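PDB 5LP0: epsin 1 from Danio rerio, which probably binds membranes rich in phosphatidylinositol 4,5-bisphosphate, bends them and promotes clathrin-coated invaginations in receptor-mediated endocytosis. Local coordinates for residues W49-V62 against N87-Y99. Residues are numbered along the deposited sequence; the frame is centred on the assembly and turned at random.
Sequences WKRLNDHGKNWRHV and NIYAVQTLKDFQY
The phenol ring of Tyr99 lies flat on the backbone of Gly56 and Lys57: Gly56 O stands 3.3 Å above the ring plane, over its centre, while Lys57 N lies over the same face, nearer the rim. The positive phi of Gly56 (59°) favours glycine here. Beside it, Trp59 CD1 reaches Tyr99 CD2 at 3.5 Å; the two rings are tilted by 27° and slid so far apart that they barely overlap. Phe97 shows an edge instead, its CE1 lying 3.6 Å from Asp54 O near the ring plane, with Trp59 CB and Val62 CG2 approaching obliquely. Its CG is anti to the backbone N (chi1 -176°), which carries the ring in toward the turn. At the far end, Asn87 CB makes a CH-pi contact over one face of the Trp49 six-membered ring, Val91 CG2 touches that ring's edge, and Trp49 NE1 hydrogen-bonds to Gln83 OE1.

In this all-helical ENTH domain, the contact lays the segment that follows helix 78-86 against the turn joining helices 38-51 and 59-75; helix 108-122 also packs on Val91, Leu94 and Phe97. Arg51, in helix 38-51, and His61, in helix 59-75, flank this connection and probably bind the phosphoinositide. His61 ND1 donates to Asp54 OD1 (2.6 Å), a bond that would orient the imidazole, over one face of which lies Arg51 NE.

Between the aromatic ends, Leu94 CD1 packs against Leu52 CD2 and Val62 CG1. Waters link polar backbone groups: one donates to Leu52 O and Ala90 O, and another accepts from Gly56 N (3.0 Å) while donating to Gln98 O (2.8 Å).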
ATOM      1  N   TRP A  49      -6.755  -2.538  -1.475  1.00  6.00           N
ATOM      2  CA  TRP A  49      -7.564  -1.927  -2.531  1.00  5.89           C
ATOM      3  C   TRP A  49      -8.756  -1.172  -1.957  1.00  4.31           C
ATOM      4  O   TRP A  49      -9.101  -0.084  -2.459  1.00  7.04           O
ATOM      5  CB  TRP A  49      -8.027  -2.954  -3.577  1.00  5.62           C
ATOM      6  CG  TRP A  49      -6.917  -3.605  -4.378  1.00  6.92           C
ATOM      7  CD1 TRP A  49      -6.640  -4.943  -4.447  1.00  8.28           C
ATOM      8  CD2 TRP A  49      -5.958  -2.955  -5.233  1.00  6.34           C
ATOM      9  NE1 TRP A  49      -5.571  -5.154  -5.270  1.00  6.51           N
ATOM     10  CE2 TRP A  49      -5.124  -3.959  -5.763  1.00  6.06           C
ATOM     11  CE3 TRP A  49      -5.727  -1.625  -5.601  1.00  7.42           C
ATOM     12  CZ2 TRP A  49      -4.061  -3.678  -6.636  1.00  6.91           C
ATOM     13  CZ3 TRP A  49      -4.679  -1.338  -6.460  1.00  6.28           C
ATOM     14  CH2 TRP A  49      -3.857  -2.366  -6.979  1.00  7.29           C
ATOM     15  N   LYS A  50      -9.351  -1.682  -0.883  1.00  5.58           N
ATOM     16  CA  LYS A  50     -10.434  -0.961  -0.229  1.00  4.66           C
ATOM     17  C   LYS A  50      -9.941   0.370   0.326  1.00  7.01           C
ATOM     18  O   LYS A  50     -10.572   1.405   0.118  1.00  7.60           O
ATOM     19  CB  LYS A  50     -11.026  -1.791   0.895  1.00  7.35           C
ATOM     20  CG  LYS A  50     -11.919  -2.936   0.407  1.00  8.85           C
ATOM     21  CD  LYS A  50     -12.492  -3.752   1.574  1.00 11.51           C
ATOM     22  CE  LYS A  50     -13.313  -4.968   1.084  1.00 11.80           C
ATOM     23  NZ  LYS A  50     -13.697  -5.835   2.227  1.00 18.37           N
ATOM     24  N   ARG A  51      -8.801   0.375   1.010  1.00  6.13           N
ATOM     25  CA  ARG A  51      -8.287   1.603   1.596  1.00  7.30           C
ATOM     26  C   ARG A  51      -7.893   2.589   0.490  1.00  5.71           C
ATOM     27  O   ARG A  51      -8.078   3.791   0.638  1.00  6.48           O
ATOM     28  CB  ARG A  51      -7.105   1.291   2.525  1.00  5.34           C
ATOM     29  CG  ARG A  51      -7.541   0.592   3.843  1.00  7.25           C
ATOM     30  CD  ARG A  51      -8.061   1.656   4.817  1.00  9.49           C
ATOM     31  NE  ARG A  51      -9.045   1.258   5.840  1.00 19.99           N
ATOM     32  CZ  ARG A  51      -8.794   1.156   7.146  1.00 16.20           C
ATOM     33  NH1 ARG A  51      -7.567   1.297   7.615  1.00 20.72           N
ATOM     34  NH2 ARG A  51      -9.770   0.855   7.995  1.00 18.30           N
ATOM     35  N   LEU A  52      -7.418   2.077  -0.642  1.00  5.60           N
ATOM     36  CA  LEU A  52      -7.056   2.902  -1.786  1.00  5.56           C
ATOM     37  C   LEU A  52      -8.270   3.528  -2.485  1.00  6.36           C
ATOM     38  O   LEU A  52      -8.105   4.413  -3.329  1.00  7.63           O
ATOM     39  CB  LEU A  52      -6.264   2.070  -2.808  1.00  5.35           C
ATOM     40  CG  LEU A  52      -4.814   1.744  -2.432  1.00  5.51           C
ATOM     41  CD1 LEU A  52      -4.243   0.756  -3.423  1.00  5.47           C
ATOM     42  CD2 LEU A  52      -3.913   2.985  -2.363  1.00  6.49           C
ATOM     43  N   ASN A  53      -9.464   3.078  -2.110  1.00  5.67           N
ATOM     44  CA  ASN A  53     -10.721   3.527  -2.710  1.00  5.66           C
ATOM     45  C   ASN A  53     -11.573   4.353  -1.732  1.00  7.41           C
ATOM     46  O   ASN A  53     -12.751   4.603  -1.990  1.00  9.47           O
ATOM     47  CB  ASN A  53     -11.506   2.275  -3.151  1.00  7.18           C
ATOM     48  CG  ASN A  53     -12.647   2.580  -4.101  1.00  7.78           C
ATOM     49  OD1 ASN A  53     -12.562   3.483  -4.942  1.00  8.82           O
ATOM     50  ND2 ASN A  53     -13.723   1.813  -3.982  1.00  9.80           N
ATOM     51  N   ASP A  54     -10.977   4.785  -0.628  1.00  5.88           N
ATOM     52  CA  ASP A  54     -11.597   5.754   0.288  1.00  7.69           C
ATOM     53  C   ASP A  54     -11.389   7.189  -0.210  1.00  6.42           C
ATOM     54  O   ASP A  54     -10.648   7.427  -1.175  1.00  6.63           O
ATOM     55  CB  ASP A  54     -11.047   5.551   1.703  1.00  8.39           C
ATOM     56  CG  ASP A  54     -11.667   4.348   2.406  1.00  9.37           C
ATOM     57  OD1 ASP A  54     -11.095   3.910   3.427  1.00 11.87           O
ATOM     58  OD2 ASP A  54     -12.724   3.861   1.951  1.00 11.47           O
ATOM     59  N   HIS A  55     -12.053   8.150   0.440  1.00  7.23           N
ATOM     60  CA  HIS A  55     -12.070   9.516  -0.037  1.00  7.52           C
ATOM     61  C   HIS A  55     -12.179  10.483   1.120  1.00  7.65           C
ATOM     62  O   HIS A  55     -12.429  10.115   2.268  1.00  8.45           O
ATOM     63  CB  HIS A  55     -13.280   9.716  -0.952  1.00 11.89           C
ATOM     64  CG  HIS A  55     -13.307   8.796  -2.130  1.00 16.48           C
ATOM     65  ND1 HIS A  55     -12.622   9.060  -3.297  1.00 26.22           N
ATOM     66  CD2 HIS A  55     -13.926   7.605  -2.316  1.00 18.03           C
ATOM     67  CE1 HIS A  55     -12.816   8.070  -4.152  1.00 24.44           C
ATOM     68  NE2 HIS A  55     -13.607   7.180  -3.584  1.00 21.52           N
ATOM     69  N   GLY A  56     -12.040  11.758   0.761  1.00 10.59           N
ATOM     70  CA  GLY A  56     -12.362  12.879   1.636  1.00 11.22           C
ATOM     71  C   GLY A  56     -11.564  12.883   2.921  1.00  8.72           C
ATOM     72  O   GLY A  56     -10.343  12.803   2.895  1.00 10.59           O
ATOM     73  N   LYS A  57     -12.278  12.942   4.040  1.00 10.71           N
ATOM     74  CA  LYS A  57     -11.666  12.962   5.367  0.87  8.51           C
ATOM     75  C   LYS A  57     -10.884  11.687   5.661  1.00 10.19           C
ATOM     76  O   LYS A  57     -10.090  11.637   6.608  1.00 12.77           O
ATOM     77  CB  LYS A  57     -12.740  13.191   6.443  0.87 12.15           C
ATOM     78  CG  LYS A  57     -13.687  12.019   6.643  0.87 12.05           C
ATOM     79  CD  LYS A  57     -14.749  12.350   7.662  0.87 13.97           C
ATOM     80  CE  LYS A  57     -15.810  11.275   7.732  0.87 20.71           C
ATOM     81  NZ  LYS A  57     -16.884  11.642   8.703  0.87 27.26           N
ATOM     82  N   ASN A  58     -11.106  10.655   4.850  1.00  9.15           N
ATOM     83  CA  ASN A  58     -10.355   9.398   4.980  1.00  8.51           C
ATOM     84  C   ASN A  58      -9.179   9.326   4.012  1.00  7.10           C
ATOM     85  O   ASN A  58      -8.651   8.253   3.746  1.00  7.74           O
ATOM     86  CB  ASN A  58     -11.278   8.210   4.755  1.00 10.01           C
ATOM     87  CG  ASN A  58     -12.226   7.991   5.905  1.00 10.72           C
ATOM     88  OD1 ASN A  58     -11.828   7.971   7.076  1.00 11.27           O
ATOM     89  ND2 ASN A  58     -13.498   7.852   5.583  1.00 14.44           N
ATOM     90  N   TRP A  59      -8.734  10.473   3.513  1.00  8.97           N
ATOM     91  CA  TRP A  59      -7.613  10.534   2.574  1.00  8.24           C
ATOM     92  C   TRP A  59      -6.348   9.825   3.060  1.00  7.84           C
ATOM     93  O   TRP A  59      -5.592   9.253   2.243  1.00  7.98           O
ATOM     94  CB  TRP A  59      -7.265  11.977   2.232  1.00 10.05           C
ATOM     95  CG  TRP A  59      -6.640  12.714   3.369  1.00  9.33           C
ATOM     96  CD1 TRP A  59      -7.284  13.449   4.335  1.00 12.36           C
ATOM     97  CD2 TRP A  59      -5.243  12.806   3.659  1.00 10.89           C
ATOM     98  NE1 TRP A  59      -6.368  13.965   5.211  1.00 12.56           N
ATOM     99  CE2 TRP A  59      -5.108  13.602   4.814  1.00 13.24           C
ATOM    100  CE3 TRP A  59      -4.086  12.297   3.049  1.00 11.06           C
ATOM    101  CZ2 TRP A  59      -3.868  13.890   5.381  1.00 16.07           C
ATOM    102  CZ3 TRP A  59      -2.855  12.586   3.616  1.00 14.73           C
ATOM    103  CH2 TRP A  59      -2.755  13.383   4.763  1.00 14.90           C
ATOM    104  N   ARG A  60      -6.092   9.819   4.371  1.00  7.65           N
ATOM    105  CA  ARG A  60      -4.854   9.217   4.854  1.00  8.43           C
ATOM    106  C   ARG A  60      -4.908   7.682   4.690  1.00  7.59           C
ATOM    107  O   ARG A  60      -3.874   7.045   4.579  1.00  8.99           O
ATOM    108  CB  ARG A  60      -4.552   9.583   6.304  1.00 11.60           C
ATOM    109  CG  ARG A  60      -3.054   9.570   6.562  1.00 18.87           C
ATOM    110  CD  ARG A  60      -2.723   9.767   8.026  1.00 18.39           C
ATOM    111  NE  ARG A  60      -3.322  10.992   8.545  1.00 21.72           N
ATOM    112  CZ  ARG A  60      -2.727  12.179   8.552  1.00 25.19           C
ATOM    113  NH1 ARG A  60      -1.499  12.324   8.067  1.00 23.67           N
ATOM    114  NH2 ARG A  60      -3.370  13.231   9.051  1.00 29.45           N
ATOM    115  N   HIS A  61      -6.103   7.098   4.643  1.00  7.39           N
ATOM    116  CA  HIS A  61      -6.245   5.680   4.299  1.00  6.12           C
ATOM    117  C   HIS A  61      -5.598   5.460   2.956  1.00  6.22           C
ATOM    118  O   HIS A  61      -4.892   4.474   2.760  1.00  7.31           O
ATOM    119  CB  HIS A  61      -7.718   5.272   4.160  1.00  6.14           C
ATOM    120  CG  HIS A  61      -8.445   5.116   5.459  1.00  6.46           C
ATOM    121  ND1 HIS A  61      -9.788   4.807   5.514  1.00  7.89           N
ATOM    122  CD2 HIS A  61      -8.028   5.237   6.742  1.00  7.71           C
ATOM    123  CE1 HIS A  61     -10.165   4.727   6.779  1.00 11.13           C
ATOM    124  NE2 HIS A  61      -9.115   4.961   7.541  1.00 12.51           N
ATOM    125  N   VAL A  62      -5.841   6.373   2.022  1.00  6.08           N
ATOM    126  CA  VAL A  62      -5.385   6.191   0.644  1.00  6.88           C
ATOM    127  C   VAL A  62      -3.876   6.409   0.590  1.00  7.41           C
ATOM    128  O   VAL A  62      -3.123   5.618   0.008  1.00  6.09           O
ATOM    129  CB  VAL A  62      -6.077   7.219  -0.311  1.00  7.12           C
ATOM    130  CG1 VAL A  62      -5.617   7.007  -1.762  1.00  5.79           C
ATOM    131  CG2 VAL A  62      -7.596   7.133  -0.226  1.00  7.40           C
ATOM    132  N   ASN A  87      -4.193  -4.332 -11.884  1.00 10.43           N
ATOM    133  CA  ASN A  87      -5.182  -3.381 -11.394  1.00  8.70           C
ATOM    134  C   ASN A  87      -4.654  -1.964 -11.408  1.00  7.36           C
ATOM    135  O   ASN A  87      -4.955  -1.177 -10.512  1.00  8.10           O
ATOM    136  CB  ASN A  87      -5.627  -3.749  -9.987  1.00  9.37           C
ATOM    137  CG  ASN A  87      -6.456  -5.001  -9.957  1.00 16.13           C
ATOM    138  OD1 ASN A  87      -5.919  -6.090  -9.823  1.00 23.93           O
ATOM    139  ND2 ASN A  87      -7.781  -4.856 -10.089  1.00 15.95           N
ATOM    140  N   ILE A  88      -3.894  -1.624 -12.449  1.00  9.18           N
ATOM    141  CA  ILE A  88      -3.172  -0.354 -12.470  1.00  9.65           C
ATOM    142  C   ILE A  88      -4.109   0.862 -12.450  1.00  6.25           C
ATOM    143  O   ILE A  88      -3.731   1.910 -11.923  1.00  7.72           O
ATOM    144  CB  ILE A  88      -2.195  -0.269 -13.650  1.00 10.27           C
ATOM    145  CG1 ILE A  88      -1.261   0.920 -13.480  1.00 15.47           C
ATOM    146  CG2 ILE A  88      -2.918  -0.161 -14.982  1.00 12.96           C
ATOM    147  CD1 ILE A  88      -0.362   0.784 -12.276  1.00 16.54           C
ATOM    148  N   TYR A  89      -5.311   0.738 -13.015  1.00  7.52           N
ATOM    149  CA  TYR A  89      -6.250   1.854 -13.035  1.00  6.99           C
ATOM    150  C   TYR A  89      -6.575   2.335 -11.621  1.00  6.67           C
ATOM    151  O   TYR A  89      -6.789   3.516 -11.405  1.00  8.47           O
ATOM    152  CB  TYR A  89      -7.561   1.485 -13.758  1.00  7.33           C
ATOM    153  CG  TYR A  89      -7.415   0.946 -15.166  1.00  9.23           C
ATOM    154  CD1 TYR A  89      -6.528   1.503 -16.058  1.00 11.10           C
ATOM    155  CD2 TYR A  89      -8.226  -0.088 -15.613  1.00  9.37           C
ATOM    156  CE1 TYR A  89      -6.408   1.008 -17.359  1.00 11.76           C
ATOM    157  CE2 TYR A  89      -8.120  -0.591 -16.912  1.00 10.43           C
ATOM    158  CZ  TYR A  89      -7.214  -0.038 -17.774  1.00 13.27           C
ATOM    159  OH  TYR A  89      -7.107  -0.526 -19.060  1.00 19.56           O
ATOM    160  N   ALA A  90      -6.636   1.408 -10.661  1.00  6.21           N
ATOM    161  CA  ALA A  90      -6.925   1.726  -9.268  1.00  6.22           C
ATOM    162  C   ALA A  90      -5.821   2.566  -8.625  1.00  6.78           C
ATOM    163  O   ALA A  90      -6.057   3.261  -7.647  1.00  6.57           O
ATOM    164  CB  ALA A  90      -7.142   0.450  -8.465  1.00  7.10           C
ATOM    165  N   VAL A  91      -4.614   2.520  -9.187  1.00  7.44           N
ATOM    166  CA  VAL A  91      -3.558   3.436  -8.752  1.00  7.40           C
ATOM    167  C   VAL A  91      -3.578   4.738  -9.590  1.00  6.33           C
ATOM    168  O   VAL A  91      -3.506   5.837  -9.049  1.00  7.92           O
ATOM    169  CB  VAL A  91      -2.177   2.776  -8.828  1.00  9.22           C
ATOM    170  CG1 VAL A  91      -1.105   3.708  -8.242  1.00 10.12           C
ATOM    171  CG2 VAL A  91      -2.189   1.448  -8.103  1.00 10.26           C
ATOM    172  N   GLN A  92      -3.723   4.609 -10.903  1.00  7.30           N
ATOM    173  CA  GLN A  92      -3.733   5.774 -11.798  1.00  6.35           C
ATOM    174  C   GLN A  92      -4.813   6.784 -11.429  1.00  7.70           C
ATOM    175  O   GLN A  92      -4.595   7.981 -11.507  1.00  8.59           O
ATOM    176  CB  GLN A  92      -3.922   5.325 -13.252  1.00 11.82           C
ATOM    177  CG  GLN A  92      -2.712   4.656 -13.822  1.00 16.30           C
ATOM    178  CD  GLN A  92      -2.952   4.090 -15.201  1.00 22.22           C
ATOM    179  OE1 GLN A  92      -4.094   3.904 -15.616  1.00 24.03           O
ATOM    180  NE2 GLN A  92      -1.869   3.819 -15.925  1.00 26.04           N
ATOM    181  N   THR A  93      -5.975   6.306 -10.993  1.00  6.56           N
ATOM    182  CA  THR A  93      -7.073   7.196 -10.675  1.00  6.40           C
ATOM    183  C   THR A  93      -6.679   8.141  -9.549  1.00  8.01           C
ATOM    184  O   THR A  93      -7.225   9.239  -9.450  1.00  8.51           O
ATOM    185  CB  THR A  93      -8.333   6.414 -10.318  1.00  6.92           C
ATOM    186  OG1 THR A  93      -9.422   7.310 -10.206  1.00 11.12           O
ATOM    187  CG2 THR A  93      -8.211   5.624  -9.000  1.00  8.29           C
ATOM    188  N   LEU A  94      -5.738   7.715  -8.716  1.00  6.88           N
ATOM    189  CA  LEU A  94      -5.349   8.495  -7.551  1.00  6.93           C
ATOM    190  C   LEU A  94      -4.519   9.735  -7.897  1.00  9.05           C
ATOM    191  O   LEU A  94      -4.350  10.625  -7.061  1.00  9.98           O
ATOM    192  CB  LEU A  94      -4.610   7.624  -6.548  1.00  9.55           C
ATOM    193  CG  LEU A  94      -5.438   6.426  -6.052  1.00  8.42           C
ATOM    194  CD1 LEU A  94      -4.601   5.550  -5.094  1.00  8.29           C
ATOM    195  CD2 LEU A  94      -6.737   6.860  -5.397  1.00  7.98           C
ATOM    196  N   LYS A  95      -4.018   9.798  -9.128  1.00  9.29           N
ATOM    197  CA  LYS A  95      -3.347  11.003  -9.621  1.00  9.91           C
ATOM    198  C   LYS A  95      -4.360  12.137  -9.761  1.00  8.86           C
ATOM    199  O   LYS A  95      -3.965  13.278  -9.896  1.00 11.16           O
ATOM    200  CB  LYS A  95      -2.644  10.723 -10.953  1.00 10.89           C
ATOM    201  CG  LYS A  95      -1.503   9.694 -10.815  1.00 10.39           C
ATOM    202  CD  LYS A  95      -0.892   9.251 -12.136  1.00 15.71           C
ATOM    203  CE  LYS A  95      -0.260  10.413 -12.853  1.00 20.85           C
ATOM    204  NZ  LYS A  95       0.373   9.958 -14.117  1.00 25.31           N
ATOM    205  N   ASP A  96      -5.653  11.799  -9.719  1.00 10.17           N
ATOM    206  CA  ASP A  96      -6.748  12.775  -9.779  1.00 11.33           C
ATOM    207  C   ASP A  96      -7.423  13.032  -8.443  1.00 11.63           C
ATOM    208  O   ASP A  96      -8.405  13.775  -8.384  1.00 13.29           O
ATOM    209  CB  ASP A  96      -7.835  12.313 -10.763  1.00 14.51           C
ATOM    210  CG  ASP A  96      -7.287  11.970 -12.124  1.00 16.77           C
ATOM    211  OD1 ASP A  96      -6.488  12.759 -12.656  1.00 18.99           O
ATOM    212  OD2 ASP A  96      -7.660  10.902 -12.667  1.00 17.86           O
ATOM    213  N   PHE A  97      -6.918  12.421  -7.379  1.00 11.84           N
ATOM    214  CA  PHE A  97      -7.556  12.502  -6.070  1.00 10.30           C
ATOM    215  C   PHE A  97      -7.574  13.931  -5.549  1.00 10.50           C
ATOM    216  O   PHE A  97      -6.561  14.609  -5.597  1.00 11.39           O
ATOM    217  CB  PHE A  97      -6.816  11.588  -5.093  1.00  8.90           C
ATOM    218  CG  PHE A  97      -7.435  11.501  -3.730  1.00  8.28           C
ATOM    219  CD1 PHE A  97      -8.268  10.448  -3.406  1.00  8.84           C
ATOM    220  CD2 PHE A  97      -7.167  12.451  -2.755  1.00  7.88           C
ATOM    221  CE1 PHE A  97      -8.813  10.339  -2.158  1.00  8.79           C
ATOM    222  CE2 PHE A  97      -7.732  12.335  -1.494  1.00  9.23           C
ATOM    223  CZ  PHE A  97      -8.569  11.278  -1.214  1.00  8.99           C
ATOM    224  N   GLN A  98      -8.729  14.367  -5.050  1.00  9.32           N
ATOM    225  CA  GLN A  98      -8.898  15.717  -4.497  1.00 10.38           C
ATOM    226  C   GLN A  98      -9.311  15.666  -3.044  1.00 10.84           C
ATOM    227  O   GLN A  98     -10.226  14.927  -2.679  1.00 11.39           O
ATOM    228  CB  GLN A  98     -10.010  16.484  -5.236  1.00 13.37           C
ATOM    229  CG  GLN A  98      -9.891  16.553  -6.742  1.00 13.31           C
ATOM    230  CD  GLN A  98      -8.659  17.301  -7.211  1.00 15.30           C
ATOM    231  OE1 GLN A  98      -8.410  18.430  -6.803  1.00 18.97           O
ATOM    232  NE2 GLN A  98      -7.875  16.663  -8.076  1.00 15.01           N
ATOM    233  N   TYR A  99      -8.670  16.478  -2.216  1.00 11.91           N
ATOM    234  CA  TYR A  99      -9.217  16.790  -0.894  1.00 12.43           C
ATOM    235  C   TYR A  99      -8.623  18.046  -0.290  1.00 14.37           C
ATOM    236  O   TYR A  99      -7.418  18.128  -0.083  1.00 14.63           O
ATOM    237  CB  TYR A  99      -9.048  15.621   0.085  1.00 10.33           C
ATOM    238  CG  TYR A  99      -9.728  15.892   1.414  1.00 10.64           C
ATOM    239  CD1 TYR A  99     -11.103  16.083   1.476  1.00 12.23           C
ATOM    240  CD2 TYR A  99      -9.003  15.965   2.595  1.00 11.68           C
ATOM    241  CE1 TYR A  99     -11.747  16.321   2.677  1.00 13.30           C
ATOM    242  CE2 TYR A  99      -9.645  16.234   3.817  1.00 12.99           C
ATOM    243  CZ  TYR A  99     -11.011  16.387   3.841  1.00 12.62           C
ATOM    244  OH  TYR A  99     -11.634  16.639   5.038  1.00 16.55           O
TER
HETATM  245  O   HOH W   1      -8.254   3.200  -5.978  1.00  8.01           O
HETATM  246  O   HOH W   2     -11.759  12.630  -2.110  1.00 16.26           O